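Local coordinates for vacuolar protein sorting 29 (Cryptosporidium parvum, PDB 2A22) that probably serves in vesicle-mediated protein sorting as the Vps29 protein, built on a calcineurin-like phosphoesterase fold, at residues L125-D129 against H149-R154. Numbering follows the deposited sequence.
Sequences LPWDD and HTHKLR
Thr150 reaches Asp128 because its chi1 of 60° sets OG1 between its own backbone N and carbonyl carbon, with CG2 turned toward the Trp127 side. In His149, CG stands anti to the backbone N (chi1 -175°), which carries the imidazole to Trp127. The rings form a T-shaped pair: the imidazole edge bearing NE2 points at one indole face, the planes are 59° apart, and the centroid of the five-membered indole ring lies 4.6 Å from that of His149. The indole does not depend on this stack alone, since its NE1 donates to the Asn122 backbone oxygen.

Asp128, at the third position of a type II turn running from Pro126 to Asp129, supplies the polar half. Thr150 OG1 donates to Asp128 OD2 over 2.5 Å, approaching from above the carboxylate plane. A water linking Asp128 OD2, by a weak bond, to Lys152 O closes a second path between the loops. Arg154 brings its guanidinium end-on to the turn: NH2 donates to Asp128 O at 3.0 Å and NH1 to the same oxygen at 3.3 Å, both nearly within the guanidinium plane. Asp128 OD1 lies 3.4 Å from Arg154 NH2 but well out of that plane, so this salt bridge is one of charge rather than a directed N-H bond.

The contact joins the loop preceding helix 130-140 to the one following strand 144-147. His149 ND1 is hydrogen-bonded to His120 and weakly to Asp87, and these three residues resemble a vacant metal site of the phosphoesterase fold, although no metal is established here. Chemically, the two nitrogens of one guanidinium share the turn carbonyl oxygen, which ties the turn to Arg154, while the nearby guanidinium and the threonine hydroxyl would be expected to stabilise the Asp128 carboxylate in its ionised form.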
ATOM      1  N   LEU A 125     -10.222   0.965 -14.558  1.00 41.56           N
ATOM      2  CA  LEU A 125     -10.167   1.503 -15.929  1.00 41.44           C
ATOM      3  C   LEU A 125     -11.074   2.710 -16.149  1.00 41.49           C
ATOM      4  O   LEU A 125     -12.283   2.620 -15.962  1.00 44.10           O
ATOM      5  CB  LEU A 125     -10.461   0.396 -16.943  1.00 42.68           C
ATOM      6  CG  LEU A 125      -9.572  -0.859 -16.842  1.00 43.89           C
ATOM      7  CD1 LEU A 125     -10.138  -2.007 -17.674  1.00 47.51           C
ATOM      8  CD2 LEU A 125      -8.105  -0.553 -17.223  1.00 45.50           C
ATOM      9  N   PRO A 126     -10.492   3.860 -16.525  1.00 41.55           N
ATOM     10  CA  PRO A 126      -9.051   4.087 -16.706  1.00 40.22           C
ATOM     11  C   PRO A 126      -8.339   4.132 -15.359  1.00 39.84           C
ATOM     12  O   PRO A 126      -8.977   4.393 -14.328  1.00 39.59           O
ATOM     13  CB  PRO A 126      -8.973   5.476 -17.351  1.00 40.37           C
ATOM     14  CG  PRO A 126     -10.397   5.900 -17.629  1.00 42.89           C
ATOM     15  CD  PRO A 126     -11.294   5.071 -16.781  1.00 41.35           C
ATOM     16  N   TRP A 127      -7.030   3.887 -15.377  1.00 38.54           N
ATOM     17  CA  TRP A 127      -6.215   3.874 -14.166  1.00 37.81           C
ATOM     18  C   TRP A 127      -6.335   5.153 -13.344  1.00 37.19           C
ATOM     19  O   TRP A 127      -6.328   6.255 -13.894  1.00 38.40           O
ATOM     20  CB  TRP A 127      -4.759   3.577 -14.520  1.00 39.01           C
ATOM     21  CG  TRP A 127      -4.571   2.186 -15.095  1.00 38.48           C
ATOM     22  CD1 TRP A 127      -5.211   1.043 -14.704  1.00 37.38           C
ATOM     23  CD2 TRP A 127      -3.680   1.803 -16.151  1.00 38.07           C
ATOM     24  NE1 TRP A 127      -4.779  -0.028 -15.450  1.00 38.57           N
ATOM     25  CE2 TRP A 127      -3.830   0.404 -16.338  1.00 40.06           C
ATOM     26  CE3 TRP A 127      -2.773   2.502 -16.956  1.00 38.51           C
ATOM     27  CZ2 TRP A 127      -3.097  -0.317 -17.300  1.00 42.25           C
ATOM     28  CZ3 TRP A 127      -2.042   1.791 -17.913  1.00 43.11           C
ATOM     29  CH2 TRP A 127      -2.207   0.389 -18.072  1.00 42.56           C
ATOM     30  N   ASP A 128      -6.484   4.978 -12.031  1.00 33.13           N
ATOM     31  CA  ASP A 128      -6.630   6.071 -11.070  1.00 31.93           C
ATOM     32  C   ASP A 128      -7.858   6.958 -11.266  1.00 31.18           C
ATOM     33  O   ASP A 128      -7.942   8.034 -10.668  1.00 30.86           O
ATOM     34  CB  ASP A 128      -5.350   6.937 -11.018  1.00 31.86           C
ATOM     35  CG  ASP A 128      -4.322   6.409 -10.023  1.00 29.46           C
ATOM     36  OD1 ASP A 128      -4.683   5.593  -9.141  1.00 27.79           O
ATOM     37  OD2 ASP A 128      -3.148   6.818 -10.119  1.00 28.06           O
ATOM     38  N   ASP A 129      -8.807   6.529 -12.097  1.00 33.30           N
ATOM     39  CA  ASP A 129     -10.017   7.333 -12.315  1.00 34.61           C
ATOM     40  C   ASP A 129     -10.910   7.298 -11.071  1.00 32.90           C
ATOM     41  O   ASP A 129     -11.378   6.227 -10.671  1.00 32.59           O
ATOM     42  CB  ASP A 129     -10.799   6.860 -13.545  1.00 36.30           C
ATOM     43  CG  ASP A 129     -12.075   7.688 -13.787  1.00 41.57           C
ATOM     44  OD1 ASP A 129     -12.049   8.590 -14.653  1.00 47.11           O
ATOM     45  OD2 ASP A 129     -13.094   7.445 -13.096  1.00 43.92           O
ATOM     46  N   HIS A 149      -0.193   0.546  -8.629  1.00 19.00           N
ATOM     47  CA  HIS A 149      -0.009   0.427 -10.072  1.00 19.15           C
ATOM     48  C   HIS A 149       0.548   1.644 -10.814  1.00 19.13           C
ATOM     49  O   HIS A 149       1.458   1.520 -11.626  1.00 19.70           O
ATOM     50  CB  HIS A 149      -1.274  -0.114 -10.788  1.00 20.26           C
ATOM     51  CG  HIS A 149      -1.050  -0.344 -12.246  1.00 19.33           C
ATOM     52  ND1 HIS A 149      -0.227  -1.349 -12.716  1.00 24.19           N
ATOM     53  CD2 HIS A 149      -1.452   0.357 -13.335  1.00 22.27           C
ATOM     54  CE1 HIS A 149      -0.164  -1.283 -14.035  1.00 23.70           C
ATOM     55  NE2 HIS A 149      -0.901  -0.261 -14.435  1.00 26.57           N
ATOM     56  N   THR A 150       0.017   2.821 -10.531  1.00 19.04           N
ATOM     57  CA  THR A 150       0.331   4.012 -11.333  1.00 17.62           C
ATOM     58  C   THR A 150       1.563   4.815 -10.879  1.00 17.93           C
ATOM     59  O   THR A 150       2.003   5.733 -11.587  1.00 18.52           O
ATOM     60  CB  THR A 150      -0.864   4.924 -11.339  1.00 17.23           C
ATOM     61  OG1 THR A 150      -1.161   5.303  -9.985  1.00 18.65           O
ATOM     62  CG2 THR A 150      -2.080   4.171 -11.924  1.00 17.25           C
ATOM     63  N   HIS A 151       2.093   4.496  -9.691  1.00 16.93           N
ATOM     64  CA  HIS A 151       3.186   5.280  -9.046  1.00 15.41           C
ATOM     65  C   HIS A 151       2.807   6.717  -8.686  1.00 15.72           C
ATOM     66  O   HIS A 151       3.681   7.549  -8.448  1.00 14.82           O
ATOM     67  CB  HIS A 151       4.500   5.274  -9.887  1.00 14.71           C
ATOM     68  CG  HIS A 151       5.109   3.908 -10.064  1.00 15.11           C
ATOM     69  ND1 HIS A 151       6.453   3.719 -10.314  1.00 13.00           N
ATOM     70  CD2 HIS A 151       4.558   2.671 -10.017  1.00 13.08           C
ATOM     71  CE1 HIS A 151       6.698   2.429 -10.428  1.00 15.15           C
ATOM     72  NE2 HIS A 151       5.566   1.770 -10.251  1.00 14.65           N
ATOM     73  N   LYS A 152       1.513   6.998  -8.614  1.00 16.46           N
ATOM     74  CA  LYS A 152       1.049   8.289  -8.222  1.00 20.76           C
ATOM     75  C   LYS A 152       0.559   8.267  -6.791  1.00 22.11           C
ATOM     76  O   LYS A 152      -0.544   7.776  -6.500  1.00 21.68           O
ATOM     77  CB  LYS A 152      -0.076   8.795  -9.126  1.00 23.47           C
ATOM     78  CG  LYS A 152      -0.313  10.310  -8.917  1.00 26.51           C
ATOM     79  CD  LYS A 152      -1.514  10.850  -9.668  1.00 31.79           C
ATOM     80  CE  LYS A 152      -1.360  12.391  -9.816  1.00 44.52           C
ATOM     81  NZ  LYS A 152      -2.535  13.076 -10.461  1.00 44.00           N
ATOM     82  N   LEU A 153       1.382   8.841  -5.920  1.00 21.22           N
ATOM     83  CA  LEU A 153       1.054   9.049  -4.524  1.00 23.77           C
ATOM     84  C   LEU A 153      -0.203   9.909  -4.428  1.00 25.27           C
ATOM     85  O   LEU A 153      -0.283  10.984  -5.041  1.00 27.14           O
ATOM     86  CB  LEU A 153       2.229   9.738  -3.840  1.00 22.25           C
ATOM     87  CG  LEU A 153       2.349   9.907  -2.324  1.00 23.65           C
ATOM     88  CD1 LEU A 153       2.222   8.579  -1.567  1.00 19.04           C
ATOM     89  CD2 LEU A 153       3.686  10.612  -2.043  1.00 23.57           C
ATOM     90  N   ARG A 154      -1.204   9.417  -3.706  1.00 22.86           N
ATOM     91  CA  ARG A 154      -2.454  10.155  -3.612  1.00 22.96           C
ATOM     92  C   ARG A 154      -3.318   9.800  -2.406  1.00 22.25           C
ATOM     93  O   ARG A 154      -3.415   8.635  -2.007  1.00 17.57           O
ATOM     94  CB  ARG A 154      -3.296   9.974  -4.869  1.00 26.43           C
ATOM     95  CG  ARG A 154      -4.455  10.974  -4.942  1.00 31.74           C
ATOM     96  CD  ARG A 154      -5.164  10.928  -6.282  1.00 41.22           C
ATOM     97  NE  ARG A 154      -5.665   9.596  -6.621  1.00 45.16           N
ATOM     98  CZ  ARG A 154      -6.311   9.301  -7.748  1.00 48.13           C
ATOM     99  NH1 ARG A 154      -6.550  10.234  -8.659  1.00 51.06           N
ATOM    100  NH2 ARG A 154      -6.715   8.064  -7.972  1.00 51.33           N
TER
HETATM  101  O   HOH W   1      -3.042   7.804  -7.519  1.00 37.88           O